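PDB 4F7K: laccase from Uncultured bacterium, which probably oxidises phenolic and related substrates with copper and reduces dioxygen to water, as laccases of the multicopper oxidase family do. Local coordinates for residues A[292-297]-A[398-403]; A[328-333]-A[339-344]. All blocks are in the same frame, centred on the assembly; numbering follows the deposited sequence.

Contact 1: residues A[292-297]-A[398-403]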
ATOM      1  N   VAL A 292     -20.085 -15.379   5.861  1.00 79.85           N
ATOM      2  CA  VAL A 292     -20.705 -14.324   5.082  1.00 77.84           C
ATOM      3  C   VAL A 292     -20.178 -14.520   3.669  1.00 75.25           C
ATOM      4  O   VAL A 292     -19.021 -14.901   3.470  1.00 73.46           O
ATOM      5  CB  VAL A 292     -20.290 -12.908   5.583  1.00 76.15           C
ATOM      6  CG1 VAL A 292     -20.977 -11.823   4.779  1.00 74.93           C
ATOM      7  CG2 VAL A 292     -20.601 -12.721   7.049  1.00 78.38           C
ATOM      8  N   SER A 293     -21.024 -14.286   2.680  1.00 74.85           N
ATOM      9  CA  SER A 293     -20.552 -14.342   1.316  1.00 72.75           C
ATOM     10  C   SER A 293     -20.824 -13.017   0.612  1.00 70.68           C
ATOM     11  O   SER A 293     -21.861 -12.372   0.834  1.00 71.51           O
ATOM     12  CB  SER A 293     -21.183 -15.505   0.568  1.00 74.62           C
ATOM     13  OG  SER A 293     -22.423 -15.109   0.031  1.00 76.47           O
ATOM     14  N   LEU A 294     -19.868 -12.619  -0.222  1.00 67.94           N
ATOM     15  CA  LEU A 294     -19.945 -11.382  -0.989  1.00 66.24           C
ATOM     16  C   LEU A 294     -19.518 -11.607  -2.447  1.00 64.50           C
ATOM     17  O   LEU A 294     -18.390 -11.999  -2.730  1.00 62.33           O
ATOM     18  CB  LEU A 294     -19.092 -10.303  -0.321  1.00 64.68           C
ATOM     19  CG  LEU A 294     -19.151  -8.874  -0.865  1.00 64.44           C
ATOM     20  CD1 LEU A 294     -20.603  -8.386  -1.056  1.00 68.27           C
ATOM     21  CD2 LEU A 294     -18.396  -7.952   0.061  1.00 64.36           C
ATOM     22  N   THR A 295     -20.440 -11.384  -3.372  1.00 65.65           N
ATOM     23  CA  THR A 295     -20.127 -11.572  -4.779  1.00 64.84           C
ATOM     24  C   THR A 295     -19.974 -10.237  -5.472  1.00 63.31           C
ATOM     25  O   THR A 295     -20.747  -9.303  -5.244  1.00 63.60           O
ATOM     26  CB  THR A 295     -21.188 -12.369  -5.538  1.00 67.17           C
ATOM     27  OG1 THR A 295     -22.037 -11.460  -6.245  1.00 67.50           O
ATOM     28  CG2 THR A 295     -21.997 -13.232  -4.598  1.00 69.94           C
ATOM     29  N   LEU A 296     -18.974 -10.173  -6.340  1.00 61.96           N
ATOM     30  CA  LEU A 296     -18.647  -8.961  -7.060  1.00 60.69           C
ATOM     31  C   LEU A 296     -19.652  -8.714  -8.189  1.00 63.12           C
ATOM     32  O   LEU A 296     -20.079  -9.645  -8.907  1.00 63.76           O
ATOM     33  CB  LEU A 296     -17.171  -8.984  -7.491  1.00 57.40           C
ATOM     34  CG  LEU A 296     -16.350  -8.950  -6.171  1.00 56.12           C
ATOM     35  CD1 LEU A 296     -14.868  -9.256  -6.224  1.00 50.91           C
ATOM     36  CD2 LEU A 296     -16.591  -7.660  -5.442  1.00 56.29           C
ATOM     37  N   THR A 297     -20.056  -7.445  -8.289  1.00 64.44           N
ATOM     38  CA  THR A 297     -21.131  -6.996  -9.179  1.00 67.37           C
ATOM     39  C   THR A 297     -20.718  -6.905 -10.659  1.00 66.83           C
ATOM     40  O   THR A 297     -21.394  -7.465 -11.537  1.00 68.91           O
ATOM     41  CB  THR A 297     -21.693  -5.650  -8.683  1.00 68.09           C
ATOM     42  N   LEU A 398     -15.706  -1.897   3.341  1.00 40.41           N
ATOM     43  CA  LEU A 398     -15.096  -2.997   2.609  1.00 41.02           C
ATOM     44  C   LEU A 398     -15.133  -2.569   1.129  1.00 41.80           C
ATOM     45  O   LEU A 398     -16.190  -2.394   0.519  1.00 41.62           O
ATOM     46  CB  LEU A 398     -15.813  -4.318   2.860  1.00 40.51           C
ATOM     47  CG  LEU A 398     -15.354  -5.637   2.238  1.00 40.64           C
ATOM     48  CD1 LEU A 398     -13.907  -5.967   2.515  1.00 41.81           C
ATOM     49  CD2 LEU A 398     -16.218  -6.766   2.791  1.00 43.37           C
ATOM     50  N   HIS A 399     -13.957  -2.342   0.579  1.00 42.73           N
ATOM     51  CA  HIS A 399     -13.860  -1.687  -0.709  1.00 43.67           C
ATOM     52  C   HIS A 399     -13.436  -2.705  -1.741  1.00 43.14           C
ATOM     53  O   HIS A 399     -12.366  -3.267  -1.624  1.00 41.28           O
ATOM     54  CB  HIS A 399     -12.877  -0.510  -0.630  1.00 44.39           C
ATOM     55  CG  HIS A 399     -12.749   0.262  -1.906  1.00 48.24           C
ATOM     56  ND1 HIS A 399     -13.761   0.333  -2.842  1.00 52.44           N
ATOM     57  CD2 HIS A 399     -11.734   1.012  -2.395  1.00 52.17           C
ATOM     58  CE1 HIS A 399     -13.372   1.080  -3.857  1.00 53.04           C
ATOM     59  NE2 HIS A 399     -12.145   1.504  -3.611  1.00 54.27           N
ATOM     60  N   CYS A 400     -14.305  -2.958  -2.725  1.00 43.61           N
ATOM     61  CA  CYS A 400     -13.971  -3.852  -3.822  1.00 45.30           C
ATOM     62  C   CYS A 400     -13.847  -3.041  -5.094  1.00 44.74           C
ATOM     63  O   CYS A 400     -14.818  -2.417  -5.540  1.00 45.86           O
ATOM     64  CB  CYS A 400     -15.023  -4.948  -3.970  1.00 45.89           C
ATOM     65  SG  CYS A 400     -15.272  -5.852  -2.391  1.00 51.61           S
ATOM     66  N   HIS A 401     -12.651  -3.014  -5.661  1.00 43.09           N
ATOM     67  CA  HIS A 401     -12.412  -2.219  -6.870  1.00 41.76           C
ATOM     68  C   HIS A 401     -12.144  -3.133  -8.049  1.00 40.15           C
ATOM     69  O   HIS A 401     -11.197  -3.921  -8.016  1.00 38.39           O
ATOM     70  CB  HIS A 401     -11.227  -1.262  -6.683  1.00 41.55           C
ATOM     71  CG  HIS A 401     -10.862  -0.492  -7.920  1.00 43.17           C
ATOM     72  ND1 HIS A 401     -11.633   0.542  -8.411  1.00 45.30           N
ATOM     73  CD2 HIS A 401      -9.791  -0.584  -8.745  1.00 42.78           C
ATOM     74  CE1 HIS A 401     -11.055   1.045  -9.490  1.00 45.39           C
ATOM     75  NE2 HIS A 401      -9.939   0.376  -9.716  1.00 42.05           N
ATOM     76  N   MET A 402     -12.975  -3.003  -9.080  1.00 39.17           N
ATOM     77  CA  MET A 402     -12.723  -3.640 -10.357  1.00 39.38           C
ATOM     78  C   MET A 402     -11.561  -2.937 -11.108  1.00 39.00           C
ATOM     79  O   MET A 402     -11.640  -1.747 -11.466  1.00 37.44           O
ATOM     80  CB  MET A 402     -13.999  -3.702 -11.219  1.00 39.24           C
ATOM     81  CG  MET A 402     -13.855  -4.592 -12.521  1.00 41.56           C
ATOM     82  SD  MET A 402     -15.469  -4.708 -13.410  1.00 45.95           S
ATOM     83  CE  MET A 402     -15.007  -5.428 -14.947  1.00 50.42           C
ATOM     84  N   LEU A 403     -10.495  -3.694 -11.323  1.00 38.66           N
ATOM     85  CA  LEU A 403      -9.309  -3.181 -11.976  1.00 40.04           C
ATOM     86  C   LEU A 403      -9.637  -2.681 -13.395  1.00 41.71           C
ATOM     87  O   LEU A 403     -10.290  -3.377 -14.181  1.00 40.89           O
ATOM     88  CB  LEU A 403      -8.213  -4.242 -11.993  1.00 38.63           C
ATOM     89  CG  LEU A 403      -7.264  -4.251 -10.767  1.00 39.42           C
ATOM     90  CD1 LEU A 403      -7.927  -4.583  -9.440  1.00 34.98           C
ATOM     91  CD2 LEU A 403      -6.056  -5.143 -10.990  1.00 36.53           C
TER

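Contact 2: residues A[328-333]-A[339-344]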
ATOM      1  N   THR A 328     -27.648  -0.111   4.682  1.00 86.46           N
ATOM      2  CA  THR A 328     -27.410  -1.076   5.763  1.00 85.26           C
ATOM      3  C   THR A 328     -26.080  -1.781   5.507  1.00 80.55           C
ATOM      4  O   THR A 328     -25.630  -1.831   4.360  1.00 78.88           O
ATOM      5  CB  THR A 328     -28.561  -2.125   5.896  1.00 88.14           C
ATOM      6  OG1 THR A 328     -28.838  -2.715   4.619  1.00 88.38           O
ATOM      7  CG2 THR A 328     -29.824  -1.483   6.447  1.00 91.74           C
ATOM      8  N   PRO A 329     -25.442  -2.323   6.566  1.00 78.74           N
ATOM      9  CA  PRO A 329     -24.136  -2.940   6.373  1.00 74.64           C
ATOM     10  C   PRO A 329     -24.251  -4.348   5.799  1.00 73.52           C
ATOM     11  O   PRO A 329     -25.347  -4.900   5.741  1.00 75.66           O
ATOM     12  CB  PRO A 329     -23.572  -2.993   7.792  1.00 75.37           C
ATOM     13  CG  PRO A 329     -24.780  -3.165   8.660  1.00 78.92           C
ATOM     14  CD  PRO A 329     -25.890  -2.415   7.973  1.00 80.93           C
ATOM     15  N   LEU A 330     -23.124  -4.902   5.361  1.00 69.95           N
ATOM     16  CA  LEU A 330     -23.032  -6.300   4.969  1.00 68.79           C
ATOM     17  C   LEU A 330     -23.415  -7.155   6.151  1.00 70.62           C
ATOM     18  O   LEU A 330     -24.225  -8.070   6.023  1.00 72.66           O
ATOM     19  CB  LEU A 330     -21.606  -6.648   4.545  1.00 65.99           C
ATOM     20  CG  LEU A 330     -21.250  -8.116   4.283  1.00 65.78           C
ATOM     21  CD1 LEU A 330     -21.895  -8.643   2.990  1.00 65.69           C
ATOM     22  CD2 LEU A 330     -19.743  -8.290   4.245  1.00 62.16           C
ATOM     23  N   HIS A 331     -22.805  -6.852   7.293  1.00 69.63           N
ATOM     24  CA  HIS A 331     -23.148  -7.461   8.555  1.00 71.73           C
ATOM     25  C   HIS A 331     -22.893  -6.481   9.695  1.00 71.79           C
ATOM     26  O   HIS A 331     -22.133  -5.516   9.544  1.00 69.64           O
ATOM     27  CB  HIS A 331     -22.358  -8.750   8.762  1.00 71.68           C
ATOM     28  CG  HIS A 331     -23.043  -9.720   9.668  1.00 75.35           C
ATOM     29  ND1 HIS A 331     -22.710  -9.863  10.998  1.00 77.29           N
ATOM     30  CD2 HIS A 331     -24.071 -10.571   9.444  1.00 77.96           C
ATOM     31  CE1 HIS A 331     -23.495 -10.767  11.552  1.00 81.01           C
ATOM     32  NE2 HIS A 331     -24.331 -11.211  10.631  1.00 81.74           N
ATOM     33  N   SER A 332     -23.545  -6.720  10.827  1.00 73.87           N
ATOM     34  CA  SER A 332     -23.334  -5.924  12.025  1.00 74.43           C
ATOM     35  C   SER A 332     -22.869  -6.808  13.186  1.00 75.96           C
ATOM     36  O   SER A 332     -23.679  -7.431  13.854  1.00 79.24           O
ATOM     37  CB  SER A 332     -24.605  -5.156  12.386  1.00 76.69           C
ATOM     38  OG  SER A 332     -24.359  -4.277  13.467  1.00 78.15           O
ATOM     39  N   PHE A 333     -21.557  -6.845  13.413  1.00 74.14           N
ATOM     40  CA  PHE A 333     -20.922  -7.753  14.376  1.00 75.13           C
ATOM     41  C   PHE A 333     -20.881  -7.202  15.781  1.00 77.11           C
ATOM     42  O   PHE A 333     -20.796  -5.986  15.970  1.00 76.46           O
ATOM     43  CB  PHE A 333     -19.463  -8.000  13.981  1.00 72.82           C
ATOM     44  CG  PHE A 333     -19.291  -8.706  12.674  1.00 71.04           C
ATOM     45  CD1 PHE A 333     -19.313 -10.100  12.613  1.00 72.38           C
ATOM     46  CD2 PHE A 333     -19.089  -7.982  11.499  1.00 68.01           C
ATOM     47  CE1 PHE A 333     -19.139 -10.758  11.399  1.00 70.56           C
ATOM     48  CE2 PHE A 333     -18.921  -8.634  10.278  1.00 65.30           C
ATOM     49  CZ  PHE A 333     -18.943 -10.021  10.233  1.00 67.26           C
ATOM     50  N   ALA A 339     -15.070 -13.887  11.547  1.00 64.79           N
ATOM     51  CA  ALA A 339     -15.875 -13.979  10.338  1.00 63.95           C
ATOM     52  C   ALA A 339     -15.106 -14.687   9.246  1.00 62.47           C
ATOM     53  O   ALA A 339     -13.894 -14.506   9.128  1.00 61.10           O
ATOM     54  CB  ALA A 339     -16.252 -12.590   9.863  1.00 62.05           C
ATOM     55  N   ARG A 340     -15.812 -15.491   8.457  1.00 62.70           N
ATOM     56  CA  ARG A 340     -15.288 -15.987   7.188  1.00 61.32           C
ATOM     57  C   ARG A 340     -16.078 -15.306   6.087  1.00 59.55           C
ATOM     58  O   ARG A 340     -17.293 -15.478   5.999  1.00 61.12           O
ATOM     59  CB  ARG A 340     -15.436 -17.513   7.071  1.00 64.35           C
ATOM     60  N   ILE A 341     -15.405 -14.504   5.275  1.00 56.60           N
ATOM     61  CA  ILE A 341     -16.067 -13.866   4.150  1.00 55.29           C
ATOM     62  C   ILE A 341     -15.662 -14.581   2.869  1.00 54.58           C
ATOM     63  O   ILE A 341     -14.476 -14.712   2.578  1.00 53.45           O
ATOM     64  CB  ILE A 341     -15.784 -12.324   4.048  1.00 53.03           C
ATOM     65  CG1 ILE A 341     -16.151 -11.652   5.376  1.00 54.35           C
ATOM     66  CG2 ILE A 341     -16.593 -11.716   2.884  1.00 49.93           C
ATOM     67  CD1 ILE A 341     -15.882 -10.160   5.458  1.00 52.81           C
ATOM     68  N   ARG A 342     -16.657 -15.077   2.144  1.00 55.61           N
ATOM     69  CA  ARG A 342     -16.449 -15.644   0.831  1.00 55.26           C
ATOM     70  C   ARG A 342     -16.609 -14.532  -0.170  1.00 52.84           C
ATOM     71  O   ARG A 342     -17.652 -13.874  -0.199  1.00 53.28           O
ATOM     72  CB  ARG A 342     -17.487 -16.719   0.550  1.00 58.00           C
ATOM     73  CG  ARG A 342     -17.328 -17.401  -0.791  1.00 59.36           C
ATOM     74  CD  ARG A 342     -17.819 -18.854  -0.737  1.00 63.84           C
ATOM     75  NE  ARG A 342     -16.855 -19.712  -0.051  1.00 67.40           N
ATOM     76  CZ  ARG A 342     -17.003 -21.021   0.143  1.00 71.81           C
ATOM     77  NH1 ARG A 342     -18.085 -21.652  -0.301  1.00 72.84           N
ATOM     78  NH2 ARG A 342     -16.063 -21.702   0.781  1.00 73.54           N
ATOM     79  N   LEU A 343     -15.576 -14.330  -0.977  1.00 50.28           N
ATOM     80  CA  LEU A 343     -15.554 -13.281  -2.004  1.00 48.05           C
ATOM     81  C   LEU A 343     -15.691 -13.917  -3.377  1.00 47.54           C
ATOM     82  O   LEU A 343     -14.792 -14.625  -3.832  1.00 47.90           O
ATOM     83  CB  LEU A 343     -14.248 -12.491  -1.913  1.00 45.78           C
ATOM     84  CG  LEU A 343     -14.025 -11.802  -0.564  1.00 47.26           C
ATOM     85  CD1 LEU A 343     -12.557 -11.417  -0.415  1.00 44.55           C
ATOM     86  CD2 LEU A 343     -14.927 -10.567  -0.417  1.00 47.51           C
ATOM     87  N   VAL A 344     -16.828 -13.698  -4.020  1.00 47.83           N
ATOM     88  CA  VAL A 344     -17.136 -14.350  -5.291  1.00 47.83           C
ATOM     89  C   VAL A 344     -16.957 -13.344  -6.433  1.00 46.15           C
ATOM     90  O   VAL A 344     -17.683 -12.361  -6.537  1.00 44.75           O
ATOM     91  CB  VAL A 344     -18.568 -14.965  -5.279  1.00 50.76           C
ATOM     92  CG1 VAL A 344     -18.906 -15.673  -6.603  1.00 50.52           C
ATOM     93  CG2 VAL A 344     -18.734 -15.952  -4.096  1.00 52.21           C
TER

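Contact 1: residues A[292-297]-A[398-403]
The backbones of 292-297 and 398-403 come closest at Leu296 and Cys400, whose CA atoms lie 7.6 Å apart; no hydrogen bond joins them, because strand 290-295 and strand 395-402 belong to two different sheets of a cupredoxin-like domain. Side chains fill the gap. Leu294 and Leu398 reach for each other tip to tip, Leu294 CD2 meeting Leu398 CD2 at 3.7 Å. Both leucines extend CG anti to the backbone N (chi1 -173° and -178°), which carries their methyls out into the interface. Further along, one methyl of Leu296 is pressed on Cys400: Leu296 CD2 stands 3.5 Å from Cys400 CB, tighter than usual packing, and 3.8 Å from Cys400 SG. Leu294 CD2 approaches the same SG more loosely, at 4.5 Å. Ile353 of strand 351-355 also touches the cysteine, while His401 turns away and its NE2 is hydrogen-bonded to OD1 of Asp194. His399, Cys400 and His401 form the His-Cys-His signature of multicopper oxidases, whose cysteine in relatives ligates type 1 copper and whose histidines bind the type 3 pair. The sulfur thus meets leucine methyls and no polar group across this contact, consistent with a hydrophobic wall beside a copper site.

Contact 2: residues A[328-333]-A[339-344]
Ala339 and Ile341 meet Phe333 and Leu330 between the two sheets of a cupredoxin-like β-sandwich. Strand 337-344 lies in one sheet, between strands 290-295 and 383-390, and the segment 328-333 runs along the border of the other, where Leu330, His331 and Phe333 are hydrogen-bonded through their backbones to strand 412-415. At the start of 339-344, the small side chain of Ala339 meets the far end of the Phe333 ring, with Ala339 CB 3.7 Å from Phe333 CZ and equally near Phe333 CE1. A first torsion of -64° sets the Phe333 ring carbon CG anti to the carbonyl carbon and swings the ring inward, where it also stacks with Phe390. Two residues on, Ile341 presents its longer branch: chi2 of 178° stretches CD1 out toward the opposing segment, and Ile341 CD1 comes within 4.5 Å of Leu330 CD2, a loose apolar contact. Arg342, on the other side of the strand, forms a salt bridge with Asp385, and Leu343 again packs inward, against Ile386. No hydrogen bond crosses between the segments. The Phe333 ring is further covered from within its own segment, for His331 ND1 sits 3.6 Å above the ring plane, over its centre.

Overall arrangement
Contacts 1 and 2 bridge the same two sheets of the C-terminal cupredoxin-like domain, with centres about 10 Å apart. Segments 292-297 and 339-344 are parallel neighbours in one sheet, joined by probable hydrogen bonds between Leu294 N and Arg342 O and between Leu296 N and Val344 O. In the other sheet, strand 412-415 separates strand 331-332 from strand 395-402. Val292 CG1, which does not itself touch 398-403, packs on Leu330 CG at 3.8 Å, a direct side-chain contact between the first segments of the two contacts. Contact 1 includes the His-Cys-His sequence, the probable copper-binding element; contact 2 lies farther from the chain centre, about 23 Å against 18 Å.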